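Local coordinates for protein fumarate lyase (Mesorhizobium sp., PDB 3C8T) that belongs to the fumarase/aspartase superfamily of lyases, whose mostly helical subunits assemble as homotetramers, at residues 56-61 with 89-94; 121-126 with 236-241; 283-288 with 339-344. All coordinates share one frame; numbering follows the deposited sequence.

Contact 1. Residues 56-61 with 89-94; sequences TAAART and AHAGEA
Thr61 and His90 are joined by a hydrogen bond. Ring nitrogen NE2 of His90 and the hydroxyl OG1 of Thr61 are 3.0 Å apart, and either may be the donor. OG1 reaches the ring at its edge, close to its plane, and the two side chains cross at about a right angle. His90 gets there because CG is anti to its own backbone N (chi1 -179°), which carries the imidazole across to Thr61.

The segments lie toward the C-terminal ends of helices 49-61 and 80-91, the second running on past its helix, in the helical N-terminal part of the lyase fold, far from the centre of the chain. On the far side of 56-61, helix 23-43 packs with Val31 and Val35 against Ala59. Helix 80-91 gives way at Gly92, which takes positive phi.

The apolar contact is made by alanines. CB of Ala58 meets CB of Ala91 at 3.4 Å, tighter than usual van der Waals distance, and the same Ala58 CB lies 3.5 Å from CD2 of His90. With only methyl groups in between, the backbones come close: the CA atoms of Ala58 and Ala91 are 5.0 Å apart.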
# COMPACT_ATOMS: atom_id res chain seq x y z
N THR A 56 -12.43 -19.39 39.95
CA THR A 56 -12.71 -17.96 40.16
C THR A 56 -11.83 -17.40 41.29
O THR A 56 -11.11 -16.41 41.07
CB THR A 56 -14.19 -17.67 40.38
OG1 THR A 56 -14.92 -18.00 39.20
CG2 THR A 56 -14.42 -16.17 40.71
N ALA A 57 -11.84 -18.05 42.45
CA ALA A 57 -11.00 -17.61 43.59
C ALA A 57 -9.50 -17.62 43.31
O ALA A 57 -8.78 -16.69 43.71
CB ALA A 57 -11.31 -18.41 44.87
N ALA A 58 -9.00 -18.65 42.64
CA ALA A 58 -7.55 -18.66 42.36
C ALA A 58 -7.17 -17.45 41.49
O ALA A 58 -6.13 -16.82 41.70
CB ALA A 58 -7.12 -19.97 41.69
N ALA A 59 -8.01 -17.13 40.50
CA ALA A 59 -7.76 -15.98 39.61
C ALA A 59 -7.76 -14.63 40.35
O ALA A 59 -7.00 -13.76 39.97
CB ALA A 59 -8.74 -15.97 38.44
N ARG A 60 -8.60 -14.47 41.38
CA ARG A 60 -8.59 -13.20 42.17
C ARG A 60 -7.21 -12.92 42.76
O ARG A 60 -6.76 -11.77 42.78
CB ARG A 60 -9.64 -13.18 43.29
CG ARG A 60 -11.07 -13.30 42.82
CD ARG A 60 -12.05 -13.21 43.96
NE ARG A 60 -12.20 -11.85 44.45
CZ ARG A 60 -12.72 -11.52 45.63
NH1 ARG A 60 -13.12 -12.46 46.49
NH2 ARG A 60 -12.84 -10.24 45.96
N THR A 61 -6.52 -13.99 43.17
CA THR A 61 -5.19 -13.86 43.80
C THR A 61 -4.02 -14.10 42.84
O THR A 61 -2.87 -13.93 43.23
CB THR A 61 -5.06 -14.77 45.08
OG1 THR A 61 -5.38 -16.13 44.75
CG2 THR A 61 -6.05 -14.30 46.19
N ALA A 89 -1.58 -24.59 38.22
CA ALA A 89 -0.70 -24.77 39.37
C ALA A 89 -1.20 -23.97 40.57
O ALA A 89 -1.26 -24.49 41.69
CB ALA A 89 0.72 -24.35 39.01
N HIS A 90 -1.58 -22.73 40.33
CA HIS A 90 -2.05 -21.85 41.38
C HIS A 90 -3.39 -22.28 41.97
O HIS A 90 -3.62 -22.07 43.15
CB HIS A 90 -2.15 -20.44 40.83
CG HIS A 90 -2.59 -19.42 41.83
ND1 HIS A 90 -1.71 -18.69 42.58
CD2 HIS A 90 -3.83 -18.99 42.17
CE1 HIS A 90 -2.37 -17.86 43.36
NE2 HIS A 90 -3.67 -18.02 43.14
N ALA A 91 -4.27 -22.87 41.15
CA ALA A 91 -5.64 -23.20 41.59
C ALA A 91 -5.78 -24.56 42.28
O ALA A 91 -6.86 -24.89 42.79
CB ALA A 91 -6.63 -23.11 40.42
N GLY A 92 -4.71 -25.36 42.26
CA GLY A 92 -4.78 -26.72 42.77
C GLY A 92 -5.67 -27.64 41.96
O GLY A 92 -5.59 -27.63 40.73
N GLU A 93 -6.49 -28.43 42.63
CA GLU A 93 -7.32 -29.43 41.95
C GLU A 93 -8.35 -28.87 40.96
O GLU A 93 -8.57 -29.45 39.89
CB GLU A 93 -8.01 -30.35 42.96
CG GLU A 93 -7.11 -31.49 43.45
CD GLU A 93 -6.82 -32.51 42.35
OE1 GLU A 93 -7.79 -33.17 41.88
OE2 GLU A 93 -5.62 -32.64 41.97
N ALA A 94 -8.97 -27.74 41.32
CA ALA A 94 -9.96 -27.10 40.45
C ALA A 94 -9.37 -26.66 39.08
O ALA A 94 -10.12 -26.47 38.12
CB ALA A 94 -10.61 -25.91 41.18

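Contact 2. Residues 121-126 with 236-241; sequences ALISRR and QFLALV
Ile123 holds CG1 beside its backbone N and CG2 anti to it (chi1 -66°), which turns CG1 to Leu238 and CG2 to Phe237, both on helix 229-255. On that helix Leu238 sets CG anti to its carbonyl carbon (chi1 -63°). Its CA–CB bond does not aim at Ile123, yet the end of the side chain comes nearer, and the branch that arrives is CD2. Phe237 aims at Ile123.

The CG1 arm of Ile123 does most of the work with Leu238: CG1 lies 4.0 Å from Leu238 CD2, and Ile123 CD1 is almost as near to that same methyl, at 4.1 Å. The other branch, Ile123 CG2, comes up to the edge of the Phe237 ring, near its plane, at 4.2 Å from CE2. One face of this ring is taken by Val241 CG2 from the next turn of the same helix, 3.6 Å above the plane and offset toward the rim.

These are ordinary van der Waals distances between buried, apolar groups. The backbones stay well apart, with the CA atoms of Ile123 and Leu238 separated by 8.8 Å, and the two segments run in roughly the same direction. Other helices close in around the pair: Met17 packs on Ile123, Ile181 on Phe237, and Val296 and Phe329 on Leu238. Further round helix 229-255, Ala239 and Leu240 pack against the second subunit. Long helices side by side, close to the centre of the chain, form the helical bundle characteristic of this superfamily, in which the bundles of four subunits combine into the core of the tetramer.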
# COMPACT_ATOMS: atom_id res chain seq x y z
N ALA A 121 -13.31 2.83 23.25
CA ALA A 121 -13.81 3.86 24.18
C ALA A 121 -12.85 5.03 24.25
O ALA A 121 -13.28 6.19 24.33
CB ALA A 121 -14.11 3.28 25.61
N LEU A 122 -11.56 4.73 24.18
CA LEU A 122 -10.55 5.78 24.16
C LEU A 122 -10.55 6.54 22.82
O LEU A 122 -10.45 7.78 22.81
CB LEU A 122 -9.16 5.18 24.49
CG LEU A 122 -7.97 6.13 24.38
CD1 LEU A 122 -8.20 7.44 25.23
CD2 LEU A 122 -6.70 5.37 24.84
N ILE A 123 -10.66 5.83 21.71
CA ILE A 123 -10.85 6.49 20.41
C ILE A 123 -12.09 7.40 20.39
O ILE A 123 -12.02 8.54 19.95
CB ILE A 123 -10.95 5.44 19.25
CG1 ILE A 123 -9.62 4.70 19.07
CG2 ILE A 123 -11.42 6.11 17.96
CD1 ILE A 123 -8.40 5.57 18.70
N SER A 124 -13.21 6.90 20.89
CA SER A 124 -14.44 7.69 20.92
C SER A 124 -14.27 8.99 21.72
O SER A 124 -14.71 10.07 21.29
CB SER A 124 -15.57 6.82 21.47
OG SER A 124 -16.74 7.60 21.66
N ARG A 125 -13.63 8.88 22.88
CA ARG A 125 -13.31 9.98 23.77
C ARG A 125 -12.44 11.04 23.03
O ARG A 125 -12.66 12.24 23.15
CB ARG A 125 -12.50 9.36 24.92
CG ARG A 125 -12.68 9.92 26.25
CD ARG A 125 -11.38 10.56 26.69
NE ARG A 125 -10.33 9.70 27.25
CZ ARG A 125 -9.06 10.10 27.27
NH1 ARG A 125 -8.75 11.29 26.78
NH2 ARG A 125 -8.09 9.36 27.80
N ARG A 126 -11.45 10.60 22.27
CA ARG A 126 -10.59 11.54 21.55
C ARG A 126 -11.33 12.20 20.36
O ARG A 126 -11.16 13.40 20.08
CB ARG A 126 -9.29 10.88 21.11
CG ARG A 126 -8.54 10.14 22.20
CD ARG A 126 -7.08 10.33 21.95
NE ARG A 126 -6.22 9.69 22.93
CZ ARG A 126 -5.80 10.25 24.07
NH1 ARG A 126 -6.20 11.46 24.41
NH2 ARG A 126 -5.02 9.56 24.88
N GLN A 236 -9.55 -0.16 9.28
CA GLN A 236 -9.92 0.67 8.15
C GLN A 236 -10.54 1.97 8.65
O GLN A 236 -10.20 3.03 8.12
CB GLN A 236 -10.89 -0.03 7.20
CG GLN A 236 -10.29 -1.13 6.33
CD GLN A 236 -11.18 -1.41 5.10
OE1 GLN A 236 -10.72 -1.30 3.95
NE2 GLN A 236 -12.46 -1.74 5.33
N PHE A 237 -11.41 1.87 9.66
CA PHE A 237 -12.04 3.00 10.29
C PHE A 237 -10.97 3.91 10.93
O PHE A 237 -11.01 5.12 10.77
CB PHE A 237 -13.10 2.56 11.32
CG PHE A 237 -13.54 3.72 12.28
CD1 PHE A 237 -14.40 4.72 11.83
CD2 PHE A 237 -13.00 3.83 13.54
CE1 PHE A 237 -14.76 5.78 12.66
CE2 PHE A 237 -13.35 4.88 14.40
CZ PHE A 237 -14.24 5.86 13.94
N LEU A 238 -10.02 3.33 11.66
CA LEU A 238 -8.88 4.11 12.18
C LEU A 238 -8.16 4.90 11.10
O LEU A 238 -7.79 6.06 11.30
CB LEU A 238 -7.87 3.22 12.95
CG LEU A 238 -8.50 2.57 14.22
CD1 LEU A 238 -7.58 1.57 14.90
CD2 LEU A 238 -9.08 3.57 15.22
N ALA A 239 -7.92 4.24 9.98
CA ALA A 239 -7.30 4.86 8.81
C ALA A 239 -8.13 5.99 8.21
O ALA A 239 -7.57 6.97 7.71
CB ALA A 239 -6.96 3.81 7.75
N LEU A 240 -9.46 5.89 8.26
CA LEU A 240 -10.33 6.93 7.69
C LEU A 240 -10.30 8.19 8.56
O LEU A 240 -10.18 9.31 8.04
CB LEU A 240 -11.77 6.40 7.58
CG LEU A 240 -12.76 7.12 6.66
CD1 LEU A 240 -12.49 6.72 5.19
CD2 LEU A 240 -14.19 6.72 7.04
N VAL A 241 -10.41 8.01 9.89
CA VAL A 241 -10.25 9.12 10.83
C VAL A 241 -8.89 9.82 10.66
O VAL A 241 -8.82 11.05 10.66
CB VAL A 241 -10.40 8.63 12.28
CG1 VAL A 241 -10.16 9.76 13.29
CG2 VAL A 241 -11.76 8.01 12.48

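Contact 3. Residues 283-288 with 339-344; sequences PVSCEL and AEFMLG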
# COMPACT_ATOMS: atom_id res chain seq x y z
N PRO A 283 5.69 22.98 12.77
CA PRO A 283 4.34 22.49 13.11
C PRO A 283 4.40 21.00 13.52
O PRO A 283 4.07 20.11 12.74
CB PRO A 283 3.53 22.73 11.82
CG PRO A 283 4.56 22.70 10.73
CD PRO A 283 5.85 23.22 11.33
N VAL A 284 4.81 20.77 14.77
CA VAL A 284 5.13 19.44 15.24
C VAL A 284 3.90 18.56 15.33
O VAL A 284 3.98 17.36 15.07
CB VAL A 284 5.97 19.45 16.55
CG1 VAL A 284 5.15 20.03 17.73
CG2 VAL A 284 6.50 18.05 16.87
N SER A 285 2.75 19.13 15.68
CA SER A 285 1.55 18.30 15.74
C SER A 285 1.16 17.86 14.34
O SER A 285 0.84 16.69 14.14
CB SER A 285 0.40 18.97 16.51
OG SER A 285 0.74 19.01 17.90
N CYS A 286 1.30 18.77 13.37
CA CYS A 286 0.99 18.49 11.96
C CYS A 286 1.96 17.43 11.42
O CYS A 286 1.54 16.50 10.73
CB CYS A 286 1.08 19.74 11.11
SG CYS A 286 -0.19 20.99 11.44
N GLU A 287 3.25 17.58 11.76
CA GLU A 287 4.24 16.55 11.40
C GLU A 287 3.78 15.18 11.88
O GLU A 287 3.71 14.27 11.10
CB GLU A 287 5.60 16.87 11.97
CG GLU A 287 6.58 15.75 11.93
CD GLU A 287 7.72 15.92 12.93
OE1 GLU A 287 8.10 17.07 13.21
OE2 GLU A 287 8.28 14.90 13.40
N LEU A 288 3.45 15.05 13.15
CA LEU A 288 3.13 13.74 13.74
C LEU A 288 1.84 13.17 13.13
O LEU A 288 1.77 11.99 12.85
CB LEU A 288 2.99 13.85 15.28
CG LEU A 288 4.28 14.26 16.00
CD1 LEU A 288 4.01 14.66 17.44
CD2 LEU A 288 5.24 13.13 15.96
N ALA A 339 -4.07 16.21 17.65
CA ALA A 339 -5.14 17.10 17.13
C ALA A 339 -5.97 17.78 18.22
O ALA A 339 -6.24 18.98 18.10
CB ALA A 339 -6.03 16.37 16.17
N GLU A 340 -6.37 17.03 19.25
CA GLU A 340 -7.04 17.62 20.46
C GLU A 340 -6.23 18.82 21.01
O GLU A 340 -6.76 19.87 21.29
CB GLU A 340 -7.15 16.60 21.63
CG GLU A 340 -8.18 15.49 21.55
CD GLU A 340 -8.08 14.54 22.76
OE1 GLU A 340 -8.56 14.92 23.85
OE2 GLU A 340 -7.52 13.42 22.63
N PHE A 341 -4.94 18.60 21.20
CA PHE A 341 -4.05 19.58 21.77
C PHE A 341 -3.88 20.79 20.86
O PHE A 341 -4.01 21.92 21.31
CB PHE A 341 -2.69 18.92 22.01
CG PHE A 341 -1.63 19.88 22.46
CD1 PHE A 341 -1.60 20.32 23.79
CD2 PHE A 341 -0.66 20.32 21.58
CE1 PHE A 341 -0.62 21.23 24.22
CE2 PHE A 341 0.32 21.22 22.00
CZ PHE A 341 0.33 21.68 23.33
N MET A 342 -3.61 20.54 19.57
CA MET A 342 -3.35 21.58 18.60
C MET A 342 -4.57 22.45 18.36
O MET A 342 -4.46 23.68 18.36
CB MET A 342 -2.78 21.00 17.30
CG MET A 342 -2.76 21.98 16.07
SD MET A 342 -2.09 21.17 14.60
CE MET A 342 -3.52 20.20 14.00
N LEU A 343 -5.71 21.82 18.16
CA LEU A 343 -6.97 22.50 17.85
C LEU A 343 -7.55 23.17 19.07
O LEU A 343 -8.21 24.22 18.97
CB LEU A 343 -8.00 21.50 17.27
CG LEU A 343 -7.67 20.96 15.88
CD1 LEU A 343 -8.53 19.72 15.54
CD2 LEU A 343 -7.79 22.09 14.80
N GLY A 344 -7.32 22.56 20.23
CA GLY A 344 -7.76 23.12 21.48
C GLY A 344 -7.07 24.45 21.75
O GLY A 344 -7.73 25.40 22.22
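Helix segments 284-288 and 339-344 run closer to antiparallel than to perpendicular, at 148° between their N-to-C directions with axes 9.9 Å apart, and meet most closely at Ser285 and Met342, whose CA atoms are 6.6 Å apart. Met342 supplies most of the second side. With CG anti to the backbone N (chi1 166°) and the next torsion also extended, its chain stretches out until SD sits 3.8 Å from Ser285 CB and 3.7 Å from Cys286 SG; the bend is about the CG–SD bond and turns only CE aside. Nearer the root, Met342 CB lies 3.9 Å from Ser285 CB. At the margin, Ser285 OG comes to the ring edge of Phe341, 4.1 Å from CD2.

That hydroxyl has its polar partner elsewhere, in a hydrogen bond with Gln338 OE1. Pro283 occupies the N-cap position of helix 284-306, and the carboxylate of Glu265 takes up the backbone N–H groups of Ser285 and Cys286, one on each oxygen. Other subunits reach this turn too: Glu287 is hydrogen-bonded to His319 of the third subunit, and Pro283 packs on His151 of the fourth. Just before Asn282 the chain is not modelled over 267-281, probably because it is mobile; the gap holds most of the superfamily's signature sequence, which ends at Asn282 and Pro283 and in relatives borders active sites built from several subunits.

How the contacts relate
Contacts 2 and 3 belong together: their centres are 16 Å apart, and Arg126 NH1 of contact 2 makes a salt bridge of 3.0 Å with Glu340 OE2 of contact 3. Helix 229-255 also ties them, lending residues 236-241 to contact 2 and, two to three turns on, Leu248 and Ile252 to the packing round Met342. Contact 1 stands apart at one end of the elongated subunit, its centre 37 Å from that of contact 2 and 48 Å from that of contact 3. Helix 104-140 follows helix 80-91 and leads from there into the bundle. Of the three, contact 3 is the one beside the signature loop, and so probably nearest an active site.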